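PDB 5O2X: glycoside hydrolase family 61 from Trichoderma reesei QM6a, which probably cleaves cellulose by oxidation at a copper centre, as a lytic polysaccharide monooxygenase of Auxiliary Activity family 9. Local coordinates for residues A[82-87]-A[157-162]; A[17-22]-A[36-41]; A[87-92]-A[126-131]. All coordinates share one frame; numbering follows the deposited sequence.

Contact 1: residues A[82-87]-A[157-162]; sequences VPWPHP and HEIIAL. With CU (copper (II) ion), chain S.
W84 holds its indole CG anti to the backbone N (chi1 176°), which carries the ring across to strand 151-161, while I159 keeps CG1 anti to its carbonyl carbon (chi1 -56°) and reaches back from the opposite direction. I159 CD1 ends up over the centre of the six-membered ring of W84, 3.7 Å from its centroid and almost on the ring normal, a clean CH-pi contact. Beside it, I159 CG2 packs on W84 CZ2 at 3.6 Å. P85 CD lies over the other face, toward the rim, so the indole is clamped between aliphatic carbons, and W79 and Y174 meet it edge-to-face. In the ring plane, W84 NE1 donates to a water at 3.0 Å that in turn donates to I160 O; its bond to H86 O is weak and bent.

The packing adjoins the copper site of the AA9 fold, an immunoglobulin-like beta-sandwich: H86, two residues after W84, is a ligand. H86 NE2 binds the copper ion at 1.9 Å, two waters are also ligands, and the N-terminal 4-methyl-histidine and Y174 complete the site. From strand 151-161, A161 CB touches H86 CB at 3.5 Å and leans obliquely on the imidazole, while P85 CG covers the centre of one ring face and H163 stacks with the ring. One residue further, the chain is pinned by the backbone, L162 N donating to P87 O at 2.8 Å. The same oxygen receives a CA-H...O contact from A161 CA.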
loop_
_atom_site.group_PDB
_atom_site.type_symbol
_atom_site.label_atom_id
_atom_site.label_comp_id
_atom_site.label_asym_id
_atom_site.label_seq_id
_atom_site.Cartn_x
_atom_site.Cartn_y
_atom_site.Cartn_z
ATOM N N VAL A 82 10.907 -12.922 3.405
ATOM C CA VAL A 82 11.993 -12.121 3.919
ATOM C C VAL A 82 13.287 -12.531 3.214
ATOM O O VAL A 82 13.619 -13.738 3.238
ATOM C CB VAL A 82 12.136 -12.304 5.432
ATOM C CG1 VAL A 82 13.332 -11.550 5.983
ATOM C CG2 VAL A 82 10.876 -11.913 6.177
ATOM N N PRO A 83 14.050 -11.619 2.609
ATOM C CA PRO A 83 13.854 -10.209 2.490
ATOM C C PRO A 83 13.125 -9.843 1.203
ATOM O O PRO A 83 13.260 -10.466 0.159
ATOM C CB PRO A 83 15.274 -9.668 2.413
ATOM C CG PRO A 83 16.021 -10.729 1.655
ATOM C CD PRO A 83 15.418 -12.010 2.148
ATOM N N TRP A 84 12.462 -8.679 1.235
ATOM C CA TRP A 84 12.015 -8.033 0.009
ATOM C C TRP A 84 13.254 -7.792 -0.872
ATOM O O TRP A 84 14.274 -7.350 -0.374
ATOM C CB TRP A 84 11.361 -6.684 0.364
ATOM C CG TRP A 84 10.969 -5.909 -0.858
ATOM C CD1 TRP A 84 11.650 -4.878 -1.426
ATOM C CD2 TRP A 84 9.864 -6.179 -1.717
ATOM N NE1 TRP A 84 11.060 -4.478 -2.593
ATOM C CE2 TRP A 84 9.941 -5.260 -2.780
ATOM C CE3 TRP A 84 8.790 -7.086 -1.688
ATOM C CZ2 TRP A 84 9.004 -5.263 -3.823
ATOM C CZ3 TRP A 84 7.877 -7.052 -2.702
ATOM C CH2 TRP A 84 7.988 -6.174 -3.751
ATOM N N PRO A 85 13.165 -8.074 -2.184
ATOM C CA PRO A 85 14.385 -8.140 -2.998
ATOM C C PRO A 85 14.771 -6.895 -3.768
ATOM O O PRO A 85 15.824 -6.935 -4.388
ATOM C CB PRO A 85 14.115 -9.335 -3.942
ATOM C CG PRO A 85 12.630 -9.291 -4.136
ATOM C CD PRO A 85 12.081 -8.895 -2.798
ATOM N N HIS A 86 13.946 -5.865 -3.858
ATOM C CA HIS A 86 14.156 -4.812 -4.841
ATOM C C HIS A 86 14.256 -3.394 -4.242
ATOM O O HIS A 86 13.608 -3.093 -3.264
ATOM C CB HIS A 86 12.992 -4.736 -5.837
ATOM C CG HIS A 86 12.620 -6.037 -6.482
ATOM N ND1 HIS A 86 13.517 -6.811 -7.154
ATOM C CD2 HIS A 86 11.428 -6.657 -6.607
ATOM C CE1 HIS A 86 12.858 -7.846 -7.686
ATOM N NE2 HIS A 86 11.591 -7.800 -7.357
ATOM N N PRO A 87 14.993 -2.506 -4.916
ATOM C CA PRO A 87 15.061 -1.095 -4.515
ATOM C C PRO A 87 13.871 -0.286 -5.061
ATOM O O PRO A 87 13.523 -0.404 -6.231
ATOM C CB PRO A 87 16.349 -0.625 -5.203
ATOM C CG PRO A 87 16.425 -1.453 -6.466
ATOM C CD PRO A 87 15.920 -2.798 -6.035
ATOM N N HIS A 157 -1.606 0.234 0.161
ATOM C CA HIS A 157 -0.165 0.263 0.450
ATOM C C HIS A 157 0.581 -0.248 -0.765
ATOM O O HIS A 157 0.107 -1.171 -1.436
ATOM C CB HIS A 157 0.064 -0.661 1.653
ATOM C CG HIS A 157 1.498 -0.897 1.975
ATOM N ND1 HIS A 157 2.346 0.022 2.530
ATOM C CD2 HIS A 157 2.288 -1.985 1.769
ATOM C CE1 HIS A 157 3.552 -0.502 2.684
ATOM N NE2 HIS A 157 3.548 -1.732 2.233
ATOM N N GLU A 158 1.734 0.316 -1.094
ATOM C CA GLU A 158 2.383 -0.095 -2.328
ATOM C C GLU A 158 3.887 0.089 -2.218
ATOM O O GLU A 158 4.391 1.134 -1.816
ATOM C CB GLU A 158 1.846 0.778 -3.466
ATOM C CG GLU A 158 2.377 0.491 -4.853
ATOM C CD GLU A 158 1.722 1.387 -5.880
ATOM O OE1 GLU A 158 1.498 2.585 -5.543
ATOM O OE2 GLU A 158 1.379 0.910 -6.984
ATOM N N ILE A 159 4.621 -0.940 -2.672
ATOM C CA ILE A 159 6.046 -0.843 -2.968
ATOM C C ILE A 159 6.163 -0.750 -4.482
ATOM O O ILE A 159 5.456 -1.443 -5.214
ATOM C CB ILE A 159 6.836 -2.088 -2.486
ATOM C CG1 ILE A 159 6.644 -2.367 -0.997
ATOM C CG2 ILE A 159 8.312 -1.895 -2.792
ATOM C CD1 ILE A 159 7.288 -3.655 -0.548
ATOM N N ILE A 160 7.064 0.112 -4.962
ATOM C CA ILE A 160 7.401 0.146 -6.387
ATOM C C ILE A 160 8.859 -0.314 -6.472
ATOM O O ILE A 160 9.726 0.098 -5.663
ATOM C CB ILE A 160 7.192 1.532 -6.985
ATOM C CG1 ILE A 160 5.752 2.023 -6.745
ATOM C CG2 ILE A 160 7.495 1.479 -8.491
ATOM C CD1 ILE A 160 5.478 3.400 -7.207
ATOM N N ALA A 161 9.154 -1.249 -7.364
ATOM C CA ALA A 161 10.500 -1.703 -7.607
ATOM C C ALA A 161 11.033 -1.062 -8.871
ATOM O O ALA A 161 10.372 -1.079 -9.919
ATOM C CB ALA A 161 10.541 -3.200 -7.742
ATOM N N LEU A 162 12.268 -0.531 -8.764
ATOM C CA LEU A 162 12.862 0.274 -9.814
ATOM C C LEU A 162 14.106 -0.343 -10.441
ATOM O O LEU A 162 14.756 0.323 -11.254
ATOM C CB LEU A 162 13.172 1.683 -9.297
ATOM C CG LEU A 162 11.980 2.486 -8.810
ATOM C CD1 LEU A 162 12.480 3.812 -8.251
ATOM C CD2 LEU A 162 10.934 2.703 -9.904
HETATM CU CU CU S . 10.205 -9.105 -7.733
HETATM O O HOH W 1 11.204 -2.051 -4.267
HETATM O O HOH W 2 11.695 -10.941 -7.280
HETATM O O HOH W 3 10.562 -8.731 -9.706
#

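Contact 2: residues A[17-22]-A[36-41]; sequences YDPTTF and AADLDN. With NAG (2-acetamido-2-deoxy-beta-D-glucopyranose), chain B.
P19 and L39 bring their CA atoms within 4.9 Å of each other where an Asx turn begun by D18 packs against the type I turn D38-N41, with D38 also the centre of an inverse gamma turn; no direct hydrogen bond crosses between them. The proline ring fills the middle. D38 turns its carboxylate inward, with CG between its backbone N and carbonyl carbon (chi1 58°), and OD1 comes obliquely onto P19 CB at 3.2 Å. P19 O faces L39, 3.2 Å from L39 CG and taking a CA-H...O contact from L39 CA; buried here, it has no conventional hydrogen-bond partner.

Both segments belong to the long excursion between strand 12-15 and helix 53-56, probably the L2 loop of AA9 enzymes; the nearest side-chain atom of N41 is about 7 Å from the copper ion. D18 stiffens the first turn: OD1 accepts from T20 OG1 at 2.7 Å, through its syn lone pair, and from T20 N above the carboxylate plane, while OD2 takes T21 OG1. With its hydroxyl held there, T20 offers CG2 to N41 OD1 at 3.4 Å, the two side chains crossing at about a right angle. N41 OD1 itself is hydrogen-bonded to H3 ND1. Toward the other end, Y17 CE2 lies 3.4 Å from A36 O, and a water donates to that oxygen at 3.1 Å while making a weak bond with Y17 OH.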
loop_
_atom_site.group_PDB
_atom_site.type_symbol
_atom_site.label_atom_id
_atom_site.label_comp_id
_atom_site.label_asym_id
_atom_site.label_seq_id
_atom_site.Cartn_x
_atom_site.Cartn_y
_atom_site.Cartn_z
ATOM N N TYR A 17 -4.857 -11.036 3.016
ATOM C CA TYR A 17 -5.082 -11.971 1.911
ATOM C C TYR A 17 -3.765 -12.606 1.514
ATOM O O TYR A 17 -2.779 -11.898 1.356
ATOM C CB TYR A 17 -5.711 -11.257 0.711
ATOM C CG TYR A 17 -6.051 -12.221 -0.385
ATOM C CD1 TYR A 17 -7.142 -13.064 -0.238
ATOM C CD2 TYR A 17 -5.271 -12.374 -1.537
ATOM C CE1 TYR A 17 -7.453 -14.006 -1.198
ATOM C CE2 TYR A 17 -5.576 -13.325 -2.499
ATOM C CZ TYR A 17 -6.644 -14.162 -2.303
ATOM O OH TYR A 17 -6.917 -15.116 -3.252
ATOM N N ASP A 18 -3.738 -13.923 1.348
ATOM C CA ASP A 18 -2.512 -14.619 0.943
ATOM C C ASP A 18 -2.734 -15.206 -0.444
ATOM O O ASP A 18 -3.356 -16.262 -0.579
ATOM C CB ASP A 18 -2.145 -15.711 1.921
ATOM C CG ASP A 18 -0.839 -16.390 1.561
ATOM O OD1 ASP A 18 -0.309 -16.089 0.470
ATOM O OD2 ASP A 18 -0.379 -17.242 2.356
ATOM N N PRO A 19 -2.248 -14.532 -1.493
ATOM C CA PRO A 19 -2.480 -15.013 -2.860
ATOM C C PRO A 19 -1.685 -16.285 -3.188
ATOM O O PRO A 19 -1.904 -16.851 -4.268
ATOM C CB PRO A 19 -2.017 -13.819 -3.712
ATOM C CG PRO A 19 -0.891 -13.248 -2.892
ATOM C CD PRO A 19 -1.376 -13.327 -1.482
ATOM N N THR A 20 -0.767 -16.679 -2.317
ATOM C CA THR A 20 0.003 -17.907 -2.491
ATOM C C THR A 20 -0.610 -19.084 -1.785
ATOM O O THR A 20 -0.057 -20.199 -1.849
ATOM C CB THR A 20 1.477 -17.718 -2.104
ATOM O OG1 THR A 20 1.614 -17.551 -0.679
ATOM C CG2 THR A 20 2.110 -16.552 -2.847
ATOM N N THR A 21 -1.737 -18.870 -1.102
ATOM C CA THR A 21 -2.370 -19.917 -0.295
ATOM C C THR A 21 -3.855 -19.956 -0.535
ATOM O O THR A 21 -4.441 -21.005 -0.853
ATOM C CB THR A 21 -2.038 -19.687 1.187
ATOM O OG1 THR A 21 -0.613 -19.685 1.341
ATOM C CG2 THR A 21 -2.641 -20.766 2.069
ATOM N N PHE A 22 -4.535 -18.822 -0.334
ATOM C CA PHE A 22 -5.997 -18.802 -0.390
ATOM C C PHE A 22 -6.583 -19.261 -1.713
ATOM O O PHE A 22 -7.620 -19.955 -1.665
ATOM C CB PHE A 22 -6.527 -17.404 -0.056
ATOM C CG PHE A 22 -6.404 -16.956 1.367
ATOM C CD1 PHE A 22 -5.534 -17.504 2.296
ATOM C CD2 PHE A 22 -7.170 -15.858 1.766
ATOM C CE1 PHE A 22 -5.413 -16.951 3.567
ATOM C CE2 PHE A 22 -7.081 -15.343 3.023
ATOM C CZ PHE A 22 -6.165 -15.840 3.913
ATOM N N ALA A 36 -6.894 -10.965 -4.677
ATOM C CA ALA A 36 -6.214 -10.575 -5.905
ATOM C C ALA A 36 -5.486 -11.783 -6.483
ATOM O O ALA A 36 -5.265 -12.795 -5.812
ATOM C CB ALA A 36 -5.268 -9.409 -5.681
ATOM N N ALA A 37 -5.095 -11.641 -7.747
ATOM C CA ALA A 37 -4.591 -12.755 -8.542
ATOM C C ALA A 37 -3.062 -12.741 -8.697
ATOM O O ALA A 37 -2.540 -13.326 -9.653
ATOM C CB ALA A 37 -5.302 -12.819 -9.875
ATOM N N ASP A 38 -2.358 -12.161 -7.720
ATOM C CA ASP A 38 -0.897 -12.188 -7.679
ATOM C C ASP A 38 -0.349 -13.461 -7.058
ATOM O O ASP A 38 0.425 -13.421 -6.096
ATOM C CB ASP A 38 -0.340 -10.927 -6.995
ATOM C CG ASP A 38 -0.828 -10.712 -5.584
ATOM O OD1 ASP A 38 -1.971 -11.029 -5.247
ATOM O OD2 ASP A 38 -0.049 -10.137 -4.716
ATOM N N LEU A 39 -0.759 -14.622 -7.627
ATOM C CA LEU A 39 -0.359 -15.936 -7.144
ATOM C C LEU A 39 1.165 -16.160 -7.235
ATOM O O LEU A 39 1.715 -16.970 -6.513
ATOM C CB LEU A 39 -1.078 -17.049 -7.892
ATOM C CG LEU A 39 -2.518 -17.350 -7.413
ATOM C CD1 LEU A 39 -3.471 -16.204 -7.578
ATOM C CD2 LEU A 39 -3.009 -18.589 -8.171
ATOM N N ASP A 40 1.773 -15.410 -8.156
ATOM C CA ASP A 40 3.207 -15.463 -8.387
ATOM C C ASP A 40 3.986 -14.448 -7.558
ATOM O O ASP A 40 5.179 -14.284 -7.799
ATOM C CB ASP A 40 3.506 -15.261 -9.872
ATOM C CG ASP A 40 3.139 -13.880 -10.386
ATOM O OD1 ASP A 40 2.462 -13.117 -9.657
ATOM O OD2 ASP A 40 3.467 -13.593 -11.543
ATOM N N ASN A 41 3.331 -13.773 -6.611
ATOM C CA ASN A 41 3.968 -12.701 -5.822
ATOM C C ASN A 41 4.401 -11.517 -6.704
ATOM O O ASN A 41 5.228 -10.689 -6.268
ATOM C CB ASN A 41 5.149 -13.218 -5.004
ATOM C CG ASN A 41 4.741 -13.843 -3.703
ATOM O OD1 ASN A 41 3.662 -13.554 -3.159
ATOM N ND2 ASN A 41 5.626 -14.653 -3.164
HETATM C C1 NAG B . -7.631 -12.162 -14.439
HETATM C C2 NAG B . -6.881 -13.484 -14.584
HETATM C C3 NAG B . -6.838 -13.835 -16.077
HETATM C C4 NAG B . -8.204 -13.835 -16.701
HETATM C C5 NAG B . -8.925 -12.543 -16.407
HETATM C C6 NAG B . -10.396 -12.499 -16.880
HETATM C C7 NAG B . -4.897 -14.152 -13.313
HETATM C C8 NAG B . -3.451 -13.871 -13.021
HETATM N N2 NAG B . -5.510 -13.320 -14.110
HETATM O O3 NAG B . -6.237 -15.145 -16.229
HETATM O O4 NAG B . -8.119 -14.050 -18.116
HETATM O O5 NAG B . -8.936 -12.316 -15.010
HETATM O O6 NAG B . -11.090 -13.675 -16.511
HETATM O O7 NAG B . -5.461 -15.113 -12.819
HETATM O O HOH W 4 -7.188 -15.085 -6.700
#

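Contact 3: residues A[87-92]-A[126-131]; sequences PGPIVD and GTWASD. With SO4 (sulfate ion), chain U.
P87 lays its CB against W128 CD1 at 3.9 Å, and its CA comes close to S130 OG. At G88 the backbone takes over. G88 N donates to S130 OG at 3.0 Å, and S130 N returns a bond to G88 O, also at 3.0 Å. S130 can close this two-way grip because its OG sits between its backbone N and carbonyl carbon (chi1 55°), turned back toward the glycine; OG also has a weak bond to H86 O. With no side chain and an extended backbone, G88 lets its CA lie 3.7 Å from W128 CE3.

The partner here is the start of helix 129-135, with W128 as N-cap. W128 N donates to D131 OD2 at 2.8 Å, through the anti lone pair, a side-chain bond three residues on across the helix start, while G88 O satisfies an N-H of the first turn from outside the helix. That joins the helix start to the chain leading from the copper ligand H86 into strand 90-96, an inner strand of the beta-sandwich.

P89 then runs alongside W128, the two side chains pointing the same way, with P89 CD 4.1 Å from W128 CE3. W128 NE1 is hydrogen-bonded to P125 O, and Y217 meets the indole edge-to-face. Where strand 90-96 begins, I90 drops toward the helix: its CG1 packs on A129 CB at 3.8 Å, and CD1 reaches along to the A129 carbonyl.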
loop_
_atom_site.group_PDB
_atom_site.type_symbol
_atom_site.label_atom_id
_atom_site.label_comp_id
_atom_site.label_asym_id
_atom_site.label_seq_id
_atom_site.Cartn_x
_atom_site.Cartn_y
_atom_site.Cartn_z
ATOM N N PRO A 87 14.993 -2.506 -4.916
ATOM C CA PRO A 87 15.061 -1.095 -4.515
ATOM C C PRO A 87 13.871 -0.286 -5.061
ATOM O O PRO A 87 13.523 -0.404 -6.231
ATOM C CB PRO A 87 16.349 -0.625 -5.203
ATOM C CG PRO A 87 16.425 -1.453 -6.466
ATOM C CD PRO A 87 15.920 -2.798 -6.035
ATOM N N GLY A 88 13.309 0.551 -4.195
ATOM C CA GLY A 88 12.346 1.519 -4.646
ATOM C C GLY A 88 11.566 2.158 -3.518
ATOM O O GLY A 88 11.789 1.887 -2.333
ATOM N N PRO A 89 10.623 3.036 -3.894
ATOM C CA PRO A 89 9.837 3.800 -2.926
ATOM C C PRO A 89 8.662 3.008 -2.373
ATOM O O PRO A 89 8.254 1.969 -2.907
ATOM C CB PRO A 89 9.309 4.961 -3.797
ATOM C CG PRO A 89 9.113 4.337 -5.147
ATOM C CD PRO A 89 10.336 3.423 -5.276
ATOM N N ILE A 90 8.107 3.560 -1.290
ATOM C CA ILE A 90 6.929 3.002 -0.628
ATOM C C ILE A 90 5.947 4.148 -0.407
ATOM O O ILE A 90 6.347 5.242 0.044
ATOM C CB ILE A 90 7.303 2.332 0.716
ATOM C CG1 ILE A 90 8.199 1.125 0.428
ATOM C CG2 ILE A 90 6.050 1.903 1.471
ATOM C CD1 ILE A 90 8.781 0.464 1.663
ATOM N N VAL A 91 4.674 3.909 -0.750
ATOM C CA VAL A 91 3.624 4.912 -0.590
ATOM C C VAL A 91 2.396 4.257 -0.012
ATOM O O VAL A 91 2.154 3.054 -0.131
ATOM C CB VAL A 91 3.284 5.566 -1.968
ATOM C CG1 VAL A 91 4.423 6.447 -2.458
ATOM C CG2 VAL A 91 2.875 4.547 -3.013
ATOM N N ASP A 92 1.558 5.107 0.609
ATOM C CA ASP A 92 0.280 4.667 1.158
ATOM C C ASP A 92 -0.783 5.686 0.847
ATOM O O ASP A 92 -0.542 6.908 0.953
ATOM C CB ASP A 92 0.322 4.487 2.687
ATOM C CG ASP A 92 1.203 3.326 3.067
ATOM O OD1 ASP A 92 0.713 2.186 3.156
ATOM O OD2 ASP A 92 2.443 3.537 3.287
ATOM N N GLY A 126 21.748 3.672 -4.548
ATOM C CA GLY A 126 21.265 4.491 -3.442
ATOM C C GLY A 126 20.521 3.672 -2.418
ATOM O O GLY A 126 20.323 2.484 -2.575
ATOM N N THR A 127 20.139 4.341 -1.344
ATOM C CA THR A 127 19.329 3.767 -0.279
ATOM C C THR A 127 17.907 4.286 -0.431
ATOM O O THR A 127 17.715 5.498 -0.603
ATOM C CB THR A 127 19.866 4.163 1.112
ATOM O OG1 THR A 127 21.205 3.716 1.255
ATOM C CG2 THR A 127 19.057 3.608 2.216
ATOM N N TRP A 128 16.949 3.376 -0.356
ATOM C CA TRP A 128 15.546 3.638 -0.661
ATOM C C TRP A 128 14.679 3.284 0.543
ATOM O O TRP A 128 15.077 2.541 1.440
ATOM C CB TRP A 128 15.107 2.808 -1.891
ATOM C CG TRP A 128 15.790 3.203 -3.136
ATOM C CD1 TRP A 128 17.041 2.863 -3.524
ATOM C CD2 TRP A 128 15.285 4.114 -4.127
ATOM N NE1 TRP A 128 17.328 3.450 -4.728
ATOM C CE2 TRP A 128 16.273 4.233 -5.109
ATOM C CE3 TRP A 128 14.090 4.807 -4.292
ATOM C CZ2 TRP A 128 16.121 5.057 -6.195
ATOM C CZ3 TRP A 128 13.939 5.617 -5.383
ATOM C CH2 TRP A 128 14.946 5.732 -6.332
ATOM N N ALA A 129 13.411 3.703 0.474
ATOM C CA ALA A 129 12.430 3.214 1.426
ATOM C C ALA A 129 12.464 1.704 1.587
ATOM O O ALA A 129 12.348 1.180 2.689
ATOM C CB ALA A 129 11.035 3.653 1.011
ATOM N N SER A 130 12.598 0.998 0.455
ATOM C CA SER A 130 12.634 -0.468 0.502
ATOM C C SER A 130 13.752 -0.993 1.423
ATOM O O SER A 130 13.569 -2.031 2.049
ATOM C CB SER A 130 12.870 -0.996 -0.926
ATOM O OG SER A 130 14.022 -0.429 -1.486
ATOM N N ASP A 131 14.900 -0.315 1.480
ATOM C CA ASP A 131 15.983 -0.729 2.357
ATOM C C ASP A 131 15.610 -0.593 3.824
ATOM O O ASP A 131 16.049 -1.391 4.659
ATOM C CB ASP A 131 17.245 0.052 2.052
ATOM C CG ASP A 131 17.742 -0.231 0.637
ATOM O OD1 ASP A 131 18.057 -1.431 0.383
ATOM O OD2 ASP A 131 17.792 0.693 -0.170
HETATM S S SO4 U . 24.203 5.189 0.277
HETATM O O1 SO4 U . 24.752 4.844 1.622
HETATM O O2 SO4 U . 25.318 5.236 -0.689
HETATM O O3 SO4 U . 23.390 6.415 0.325
HETATM O O4 SO4 U . 23.262 4.164 -0.180
#

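In the fold
Contacts 1 and 3 are buried neighbours, their centres about 7 Å apart, and share P87, which meets strand 151-161 through its carbonyl oxygen and W128, just before helix 129-135, through its ring. They also join through the sheet: strands 90-96 and 151-161 are adjacent, with E158 N to V91 O and the H157-D92 side-chain pair bridging the two. Contact 1 relies on aromatic and aliphatic packing beside the metal; contact 3 on a reciprocal backbone-serine grip at a helix start. Contact 2, only partly buried, belongs to a separate loop, its centre about 16 Å from that of contact 1 and 23 Å from that of contact 3, and relies on turns and van der Waals packing.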